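Phenylalanyl-tRNA synthetase beta chain (Pyrococcus horikoshii, PDB 2CXI) forms, with the alpha subunit, the enzyme that charges tRNA(Phe) with phenylalanine using ATP, this N-terminal fragment including the B3/4 (editing) and B5 domains. Local coordinates at residues I154-A159 / F198-I203; H191-K196 / L210-I215. One frame throughout, in Å; residues are numbered along the deposited sequence.

Contact 1. Residues I154-A159 / F198-I203; sequences IYYKAA and FYPLLI
With CG anti to the backbone N (chi1 174°), Tyr156 lays its ring beside Pro200, both side chains pointing the same way, and CE1 comes 3.6 Å from Pro200 CB. Leu202 has a similar first torsion (chi1 -171°), and its CD1 meets Ile154 CG2 at 3.5 Å. Tyr156, Pro200, Leu202 and Ala158 share one face of the antiparallel pair; on the other, Ala159 CB rests 3.8 Å from Leu201 CD2, and the Lys157 chain crosses Ile203, CE 3.7 Å from CG2. Six backbone bonds join the strands; the straightest, Lys157 N to Leu201 O (2.8 Å), has an N-H...O angle of 172°. At the far end Phe198 sets CB 3.7 Å from Ala158 CB, while Ala159 O lies at its ring edge. A glycine in place of Phe198 would probably strip Ala158 CB of this packing partner and leave Ala159 O without the ring edge beside it. Tyr155 OH bonds to Ser18 OG of the second subunit, Tyr156 OH to Arg101 O. Strands 84-93 and 209-212 extend the sheet on either side of the pair; strand 231-237 packs against Ile154, Tyr156 and Leu202, and helix 176-182 against Ala159, Tyr199 and Leu201.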
ATOM      1  N   ILE A 154      -3.038   0.526  12.737  1.00 15.57           N
ATOM      2  CA  ILE A 154      -3.507  -0.089  14.007  1.00 15.76           C
ATOM      3  C   ILE A 154      -5.034  -0.145  13.973  1.00 15.54           C
ATOM      4  O   ILE A 154      -5.671   0.756  13.415  1.00 16.57           O
ATOM      5  CB  ILE A 154      -2.984   0.715  15.263  1.00 16.48           C
ATOM      6  CG1 ILE A 154      -1.453   0.896  15.210  1.00 16.69           C
ATOM      7  CG2 ILE A 154      -3.456   0.045  16.560  1.00 15.21           C
ATOM      8  CD1 ILE A 154      -0.616  -0.392  15.197  1.00 18.21           C
ATOM      9  N   TYR A 155      -5.600  -1.197  14.544  1.00 15.44           N
ATOM     10  CA  TYR A 155      -7.061  -1.430  14.587  1.00 16.38           C
ATOM     11  C   TYR A 155      -7.576  -1.518  16.017  1.00 16.23           C
ATOM     12  O   TYR A 155      -7.074  -2.292  16.780  1.00 15.98           O
ATOM     13  CB  TYR A 155      -7.379  -2.751  13.867  1.00 17.61           C
ATOM     14  CG  TYR A 155      -6.958  -2.695  12.428  1.00 18.19           C
ATOM     15  CD1 TYR A 155      -5.649  -2.975  12.058  1.00 22.55           C
ATOM     16  CD2 TYR A 155      -7.875  -2.306  11.440  1.00 21.06           C
ATOM     17  CE1 TYR A 155      -5.236  -2.890  10.705  1.00 23.55           C
ATOM     18  CE2 TYR A 155      -7.503  -2.214  10.135  1.00 19.93           C
ATOM     19  CZ  TYR A 155      -6.189  -2.506   9.762  1.00 22.54           C
ATOM     20  OH  TYR A 155      -5.850  -2.411   8.424  1.00 24.49           O
ATOM     21  N   TYR A 156      -8.541  -0.671  16.360  1.00 16.14           N
ATOM     22  CA  TYR A 156      -9.282  -0.791  17.603  1.00 16.20           C
ATOM     23  C   TYR A 156     -10.652  -1.400  17.213  1.00 16.18           C
ATOM     24  O   TYR A 156     -11.473  -0.740  16.555  1.00 17.45           O
ATOM     25  CB  TYR A 156      -9.393   0.599  18.247  1.00 15.14           C
ATOM     26  CG  TYR A 156     -10.258   0.639  19.478  1.00 15.43           C
ATOM     27  CD1 TYR A 156     -10.126  -0.323  20.486  1.00 14.33           C
ATOM     28  CD2 TYR A 156     -11.179   1.679  19.659  1.00 13.82           C
ATOM     29  CE1 TYR A 156     -10.939  -0.271  21.623  1.00 13.89           C
ATOM     30  CE2 TYR A 156     -11.961   1.753  20.800  1.00 14.41           C
ATOM     31  CZ  TYR A 156     -11.838   0.755  21.764  1.00 15.02           C
ATOM     32  OH  TYR A 156     -12.652   0.808  22.866  1.00 15.41           O
ATOM     33  N   LYS A 157     -10.837  -2.673  17.525  1.00 16.66           N
ATOM     34  CA  LYS A 157     -11.940  -3.451  16.955  1.00 18.36           C
ATOM     35  C   LYS A 157     -12.789  -4.238  17.951  1.00 18.26           C
ATOM     36  O   LYS A 157     -12.361  -4.526  19.071  1.00 18.29           O
ATOM     37  CB  LYS A 157     -11.402  -4.416  15.865  1.00 18.21           C
ATOM     38  CG  LYS A 157     -10.520  -5.556  16.433  1.00 20.75           C
ATOM     39  CD  LYS A 157     -10.225  -6.558  15.342  1.00 28.63           C
ATOM     40  CE  LYS A 157      -9.431  -7.738  15.911  1.00 36.24           C
ATOM     41  NZ  LYS A 157      -9.713  -9.065  15.194  1.00 40.52           N
ATOM     42  N   ALA A 158     -13.997  -4.604  17.510  1.00 17.93           N
ATOM     43  CA  ALA A 158     -14.832  -5.530  18.247  1.00 19.22           C
ATOM     44  C   ALA A 158     -14.325  -6.922  17.883  1.00 20.55           C
ATOM     45  O   ALA A 158     -14.333  -7.283  16.724  1.00 21.29           O
ATOM     46  CB  ALA A 158     -16.313  -5.356  17.835  1.00 19.15           C
ATOM     47  N   ALA A 159     -13.860  -7.658  18.882  1.00 21.09           N
ATOM     48  CA  ALA A 159     -13.318  -9.006  18.721  1.00 22.70           C
ATOM     49  C   ALA A 159     -14.229 -10.105  19.294  1.00 23.66           C
ATOM     50  O   ALA A 159     -14.884  -9.926  20.336  1.00 23.24           O
ATOM     51  CB  ALA A 159     -11.957  -9.089  19.395  1.00 20.98           C
ATOM     52  N   PHE A 198     -19.106  -8.749  21.824  1.00 27.48           N
ATOM     53  CA  PHE A 198     -17.692  -8.698  21.415  1.00 25.56           C
ATOM     54  C   PHE A 198     -16.892  -7.913  22.458  1.00 24.62           C
ATOM     55  O   PHE A 198     -17.471  -7.105  23.207  1.00 22.74           O
ATOM     56  CB  PHE A 198     -17.530  -8.035  20.047  1.00 26.51           C
ATOM     57  CG  PHE A 198     -18.347  -8.676  18.963  1.00 28.72           C
ATOM     58  CD1 PHE A 198     -18.108  -9.997  18.579  1.00 28.47           C
ATOM     59  CD2 PHE A 198     -19.369  -7.965  18.338  1.00 31.97           C
ATOM     60  CE1 PHE A 198     -18.899 -10.609  17.590  1.00 31.97           C
ATOM     61  CE2 PHE A 198     -20.162  -8.558  17.328  1.00 32.31           C
ATOM     62  CZ  PHE A 198     -19.913  -9.886  16.955  1.00 30.51           C
ATOM     63  N   TYR A 199     -15.589  -8.176  22.546  1.00 22.76           N
ATOM     64  CA  TYR A 199     -14.718  -7.366  23.439  1.00 21.97           C
ATOM     65  C   TYR A 199     -13.795  -6.470  22.612  1.00 21.26           C
ATOM     66  O   TYR A 199     -13.394  -6.854  21.496  1.00 20.90           O
ATOM     67  CB  TYR A 199     -13.894  -8.244  24.386  1.00 21.96           C
ATOM     68  CG  TYR A 199     -14.680  -9.207  25.250  1.00 22.14           C
ATOM     69  CD1 TYR A 199     -15.999  -8.929  25.646  1.00 22.58           C
ATOM     70  CD2 TYR A 199     -14.094 -10.403  25.682  1.00 22.17           C
ATOM     71  CE1 TYR A 199     -16.713  -9.811  26.443  1.00 21.89           C
ATOM     72  CE2 TYR A 199     -14.792 -11.288  26.492  1.00 24.86           C
ATOM     73  CZ  TYR A 199     -16.116 -10.987  26.851  1.00 24.84           C
ATOM     74  OH  TYR A 199     -16.802 -11.848  27.658  1.00 23.72           O
ATOM     75  N   PRO A 200     -13.474  -5.275  23.119  1.00 21.11           N
ATOM     76  CA  PRO A 200     -12.590  -4.365  22.379  1.00 19.81           C
ATOM     77  C   PRO A 200     -11.180  -4.959  22.348  1.00 19.56           C
ATOM     78  O   PRO A 200     -10.699  -5.488  23.361  1.00 18.71           O
ATOM     79  CB  PRO A 200     -12.605  -3.063  23.223  1.00 19.26           C
ATOM     80  CG  PRO A 200     -13.763  -3.227  24.216  1.00 20.01           C
ATOM     81  CD  PRO A 200     -13.899  -4.707  24.423  1.00 20.15           C
ATOM     82  N   LEU A 201     -10.542  -4.879  21.193  1.00 18.81           N
ATOM     83  CA  LEU A 201      -9.177  -5.333  21.056  1.00 19.31           C
ATOM     84  C   LEU A 201      -8.387  -4.281  20.253  1.00 17.61           C
ATOM     85  O   LEU A 201      -8.873  -3.757  19.255  1.00 16.85           O
ATOM     86  CB  LEU A 201      -9.158  -6.700  20.346  1.00 19.77           C
ATOM     87  CG  LEU A 201      -8.054  -7.669  20.739  1.00 23.08           C
ATOM     88  CD1 LEU A 201      -8.163  -7.995  22.239  1.00 20.42           C
ATOM     89  CD2 LEU A 201      -8.195  -8.958  19.895  1.00 22.77           C
ATOM     90  N   LEU A 202      -7.186  -3.980  20.716  1.00 15.60           N
ATOM     91  CA  LEU A 202      -6.263  -3.091  19.994  1.00 15.38           C
ATOM     92  C   LEU A 202      -5.157  -3.962  19.375  1.00 15.78           C
ATOM     93  O   LEU A 202      -4.414  -4.600  20.097  1.00 14.99           O
ATOM     94  CB  LEU A 202      -5.644  -2.089  20.984  1.00 14.43           C
ATOM     95  CG  LEU A 202      -4.814  -0.931  20.400  1.00 14.61           C
ATOM     96  CD1 LEU A 202      -5.605  -0.035  19.329  1.00 13.78           C
ATOM     97  CD2 LEU A 202      -4.173  -0.102  21.552  1.00 12.32           C
ATOM     98  N   ILE A 203      -5.075  -3.991  18.049  1.00 16.31           N
ATOM     99  CA  ILE A 203      -4.287  -5.004  17.338  1.00 18.41           C
ATOM    100  C   ILE A 203      -3.559  -4.376  16.155  1.00 18.28           C
ATOM    101  O   ILE A 203      -4.078  -3.407  15.528  1.00 19.10           O
ATOM    102  CB  ILE A 203      -5.219  -6.204  16.912  1.00 18.18           C
ATOM    103  CG1 ILE A 203      -4.400  -7.333  16.260  1.00 20.25           C
ATOM    104  CG2 ILE A 203      -6.256  -5.812  15.925  1.00 22.44           C
ATOM    105  CD1 ILE A 203      -5.134  -8.703  16.272  1.00 20.87           C
TER

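Contact 2. Residues H191-K196 / L210-I215; sequences HLIKDK and LSMPPI
A type I beta turn, Ile193 to Lys196, closed by Lys196 N to Ile193 O, lies in the loop between helix 184-189 and strand 199-204, and its first residue packs on the turn of two prolines that follows strand 209-212. Ile193 carries most of this contact with two branches. CG1 stands between the backbone N and the carbonyl carbon (chi1 66°), and beyond it CD1 reaches tip to tip toward Ile215, 3.7 Å from its CG1. The same methyl comes 4.2 Å from SE of Met212, a selenomethionine in this crystal. The shorter branch, CG2, slides past the Pro214 ring in the opposite direction and lies 3.8 Å from its CD. Leu192 adds CD1 at 3.8 Å from Pro214 CG, so the proline ring is touched by both residues. Beyond the strand the peptide before Pro214 is cis, and Ile215 N bonds to Met212 O at 2.7 Å. Arg137 NH1 takes the carbonyl oxygens of both Pro214 and Ile215, while Met212 also packs on Leu176, Ile179 and Leu180 of helix 176-182. A cis-proline beta turn of type VI, Met212 to Ile215, thus ends the strand within the B3/4 domain and receives the connecting loop.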
ATOM      1  N   HIS A 191     -16.459  -6.667  34.184  1.00 22.28           N
ATOM      2  CA  HIS A 191     -17.897  -6.376  34.178  1.00 22.30           C
ATOM      3  C   HIS A 191     -18.231  -5.249  33.204  1.00 22.81           C
ATOM      4  O   HIS A 191     -19.375  -5.172  32.708  1.00 22.65           O
ATOM      5  CB  HIS A 191     -18.388  -6.026  35.578  1.00 21.95           C
ATOM      6  CG  HIS A 191     -17.873  -4.715  36.092  1.00 22.13           C
ATOM      7  ND1 HIS A 191     -18.597  -3.545  36.006  1.00 25.20           N
ATOM      8  CD2 HIS A 191     -16.711  -4.392  36.702  1.00 19.31           C
ATOM      9  CE1 HIS A 191     -17.902  -2.560  36.546  1.00 20.69           C
ATOM     10  NE2 HIS A 191     -16.752  -3.047  36.970  1.00 24.99           N
ATOM     11  N   LEU A 192     -17.216  -4.424  32.892  1.00 22.49           N
ATOM     12  CA  LEU A 192     -17.378  -3.289  31.953  1.00 22.86           C
ATOM     13  C   LEU A 192     -17.707  -3.734  30.538  1.00 22.49           C
ATOM     14  O   LEU A 192     -18.291  -2.969  29.762  1.00 23.29           O
ATOM     15  CB  LEU A 192     -16.126  -2.392  31.950  1.00 22.18           C
ATOM     16  CG  LEU A 192     -15.767  -1.698  33.286  1.00 20.86           C
ATOM     17  CD1 LEU A 192     -14.459  -0.896  33.172  1.00 21.82           C
ATOM     18  CD2 LEU A 192     -16.886  -0.792  33.766  1.00 20.99           C
ATOM     19  N   ILE A 193     -17.330  -4.973  30.228  1.00 22.96           N
ATOM     20  CA  ILE A 193     -17.444  -5.548  28.869  1.00 23.01           C
ATOM     21  C   ILE A 193     -18.002  -6.979  28.779  1.00 23.16           C
ATOM     22  O   ILE A 193     -18.479  -7.379  27.718  1.00 22.04           O
ATOM     23  CB  ILE A 193     -16.052  -5.490  28.114  1.00 22.56           C
ATOM     24  CG1 ILE A 193     -15.017  -6.399  28.779  1.00 24.24           C
ATOM     25  CG2 ILE A 193     -15.538  -4.015  27.957  1.00 22.11           C
ATOM     26  CD1 ILE A 193     -13.755  -6.586  27.953  1.00 23.15           C
ATOM     27  N   LYS A 194     -17.928  -7.748  29.865  1.00 24.82           N
ATOM     28  CA  LYS A 194     -18.199  -9.201  29.799  1.00 25.69           C
ATOM     29  C   LYS A 194     -19.544  -9.643  29.222  1.00 26.42           C
ATOM     30  O   LYS A 194     -19.629 -10.734  28.652  1.00 26.29           O
ATOM     31  CB  LYS A 194     -17.945  -9.901  31.142  1.00 26.87           C
ATOM     32  CG  LYS A 194     -18.880  -9.480  32.283  1.00 29.18           C
ATOM     33  CD  LYS A 194     -19.297 -10.705  33.071  1.00 37.21           C
ATOM     34  CE  LYS A 194     -20.262 -10.363  34.208  1.00 38.47           C
ATOM     35  NZ  LYS A 194     -19.431  -9.972  35.368  1.00 43.27           N
ATOM     36  N   ASP A 195     -20.573  -8.804  29.354  1.00 27.10           N
ATOM     37  CA  ASP A 195     -21.933  -9.117  28.901  1.00 28.02           C
ATOM     38  C   ASP A 195     -22.234  -8.652  27.480  1.00 28.71           C
ATOM     39  O   ASP A 195     -23.335  -8.872  26.994  1.00 27.95           O
ATOM     40  CB  ASP A 195     -22.956  -8.538  29.872  1.00 28.69           C
ATOM     41  CG  ASP A 195     -22.816  -9.156  31.261  1.00 29.49           C
ATOM     42  OD1 ASP A 195     -22.946 -10.401  31.348  1.00 31.98           O
ATOM     43  OD2 ASP A 195     -22.528  -8.504  32.294  1.00 27.14           O
ATOM     44  N   LYS A 196     -21.241  -8.058  26.811  1.00 27.91           N
ATOM     45  CA  LYS A 196     -21.395  -7.651  25.403  1.00 27.89           C
ATOM     46  C   LYS A 196     -21.077  -8.818  24.481  1.00 28.39           C
ATOM     47  O   LYS A 196     -20.483  -9.815  24.901  1.00 28.60           O
ATOM     48  CB  LYS A 196     -20.506  -6.455  25.080  1.00 27.95           C
ATOM     49  CG  LYS A 196     -20.622  -5.302  26.083  1.00 27.78           C
ATOM     50  CD  LYS A 196     -22.050  -4.719  26.211  1.00 31.51           C
ATOM     51  CE  LYS A 196     -22.531  -4.015  24.953  1.00 33.71           C
ATOM     52  NZ  LYS A 196     -23.819  -3.268  25.206  1.00 33.68           N
ATOM     53  N   LEU A 210      -1.925  -5.558  20.945  1.00 17.32           N
ATOM     54  CA  LEU A 210      -1.425  -4.589  21.910  1.00 16.37           C
ATOM     55  C   LEU A 210      -2.089  -4.721  23.275  1.00 16.65           C
ATOM     56  O   LEU A 210      -1.392  -4.777  24.289  1.00 17.29           O
ATOM     57  CB  LEU A 210      -1.619  -3.156  21.366  1.00 15.30           C
ATOM     58  CG  LEU A 210      -0.562  -2.642  20.402  1.00 14.86           C
ATOM     59  CD1 LEU A 210      -0.738  -3.353  19.022  1.00 13.00           C
ATOM     60  CD2 LEU A 210      -0.755  -1.115  20.280  1.00 12.81           C
ATOM     61  N   SER A 211      -3.425  -4.763  23.300  1.00 16.08           N
ATOM     62  CA  SER A 211      -4.164  -4.768  24.554  1.00 16.38           C
ATOM     63  C   SER A 211      -5.620  -5.141  24.305  1.00 17.09           C
ATOM     64  O   SER A 211      -6.082  -5.177  23.151  1.00 15.77           O
ATOM     65  CB  SER A 211      -4.084  -3.359  25.186  1.00 16.18           C
ATOM     66  OG  SER A 211      -4.882  -2.434  24.426  1.00 14.06           O
HETATM   67  N   MSE A 212      -6.345  -5.429  25.388  1.00 17.47           N
HETATM   68  CA  MSE A 212      -7.788  -5.461  25.330  1.00 19.73           C
HETATM   69  C   MSE A 212      -8.344  -4.339  26.211  1.00 17.55           C
HETATM   70  O   MSE A 212      -8.478  -4.541  27.430  1.00 16.49           O
HETATM   71  CB  MSE A 212      -8.288  -6.837  25.824  1.00 18.79           C
HETATM   72  CG  MSE A 212      -9.780  -6.892  26.039  1.00 20.10           C
HETATM   73 SE   MSE A 212     -10.449  -8.735  26.441  1.00 32.22          SE
HETATM   74  CE  MSE A 212      -9.351  -9.177  27.859  1.00 15.36           C
ATOM     75  N   PRO A 213      -8.614  -3.133  25.660  1.00 17.50           N
ATOM     76  CA  PRO A 213      -9.201  -2.063  26.501  1.00 16.57           C
ATOM     77  C   PRO A 213     -10.569  -2.482  27.086  1.00 16.52           C
ATOM     78  O   PRO A 213     -11.339  -3.195  26.412  1.00 17.24           O
ATOM     79  CB  PRO A 213      -9.354  -0.892  25.534  1.00 16.62           C
ATOM     80  CG  PRO A 213      -8.298  -1.145  24.456  1.00 16.30           C
ATOM     81  CD  PRO A 213      -8.358  -2.678  24.284  1.00 16.66           C
ATOM     82  N   PRO A 214     -10.892  -2.081  28.312  1.00 16.92           N
ATOM     83  CA  PRO A 214     -10.019  -1.345  29.229  1.00 16.57           C
ATOM     84  C   PRO A 214      -9.427  -2.258  30.299  1.00 17.08           C
ATOM     85  O   PRO A 214      -9.318  -1.856  31.475  1.00 17.28           O
ATOM     86  CB  PRO A 214     -11.025  -0.392  29.910  1.00 15.92           C
ATOM     87  CG  PRO A 214     -12.290  -1.262  30.055  1.00 16.05           C
ATOM     88  CD  PRO A 214     -12.255  -2.234  28.864  1.00 16.47           C
ATOM     89  N   ILE A 215      -9.041  -3.467  29.898  1.00 18.11           N
ATOM     90  CA  ILE A 215      -8.727  -4.570  30.818  1.00 18.09           C
ATOM     91  C   ILE A 215      -7.224  -4.743  31.085  1.00 18.04           C
ATOM     92  O   ILE A 215      -6.777  -4.571  32.213  1.00 20.37           O
ATOM     93  CB  ILE A 215      -9.348  -5.895  30.285  1.00 17.68           C
ATOM     94  CG1 ILE A 215     -10.879  -5.745  30.056  1.00 17.69           C
ATOM     95  CG2 ILE A 215      -9.007  -7.104  31.245  1.00 17.74           C
ATOM     96  CD1 ILE A 215     -11.719  -5.322  31.340  1.00 17.52           C
TER

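The two contacts lie in the B3/4 domain with centres about 10 Å apart, and neither is near the predicted magnesium site. Contact 1 is sheet pairing, held by regular backbone bonds and partly buried, with one tyrosine reaching the second subunit. Contact 2 is smaller and buried, made wholly of side-chain packing between a loop and a strand end, and no other chain touches it. They meet directly: strands 199-204 and 209-212 are sheet neighbours, with Leu202 N 2.9 Å from Ser211 O in a probable hydrogen bond, and Tyr199 OH bonds to Lys194 O. At Leu202 the neighbouring strand carries a classic beta bulge, Leu210 and Ser211. Helix 176-182 touches residues of both contacts.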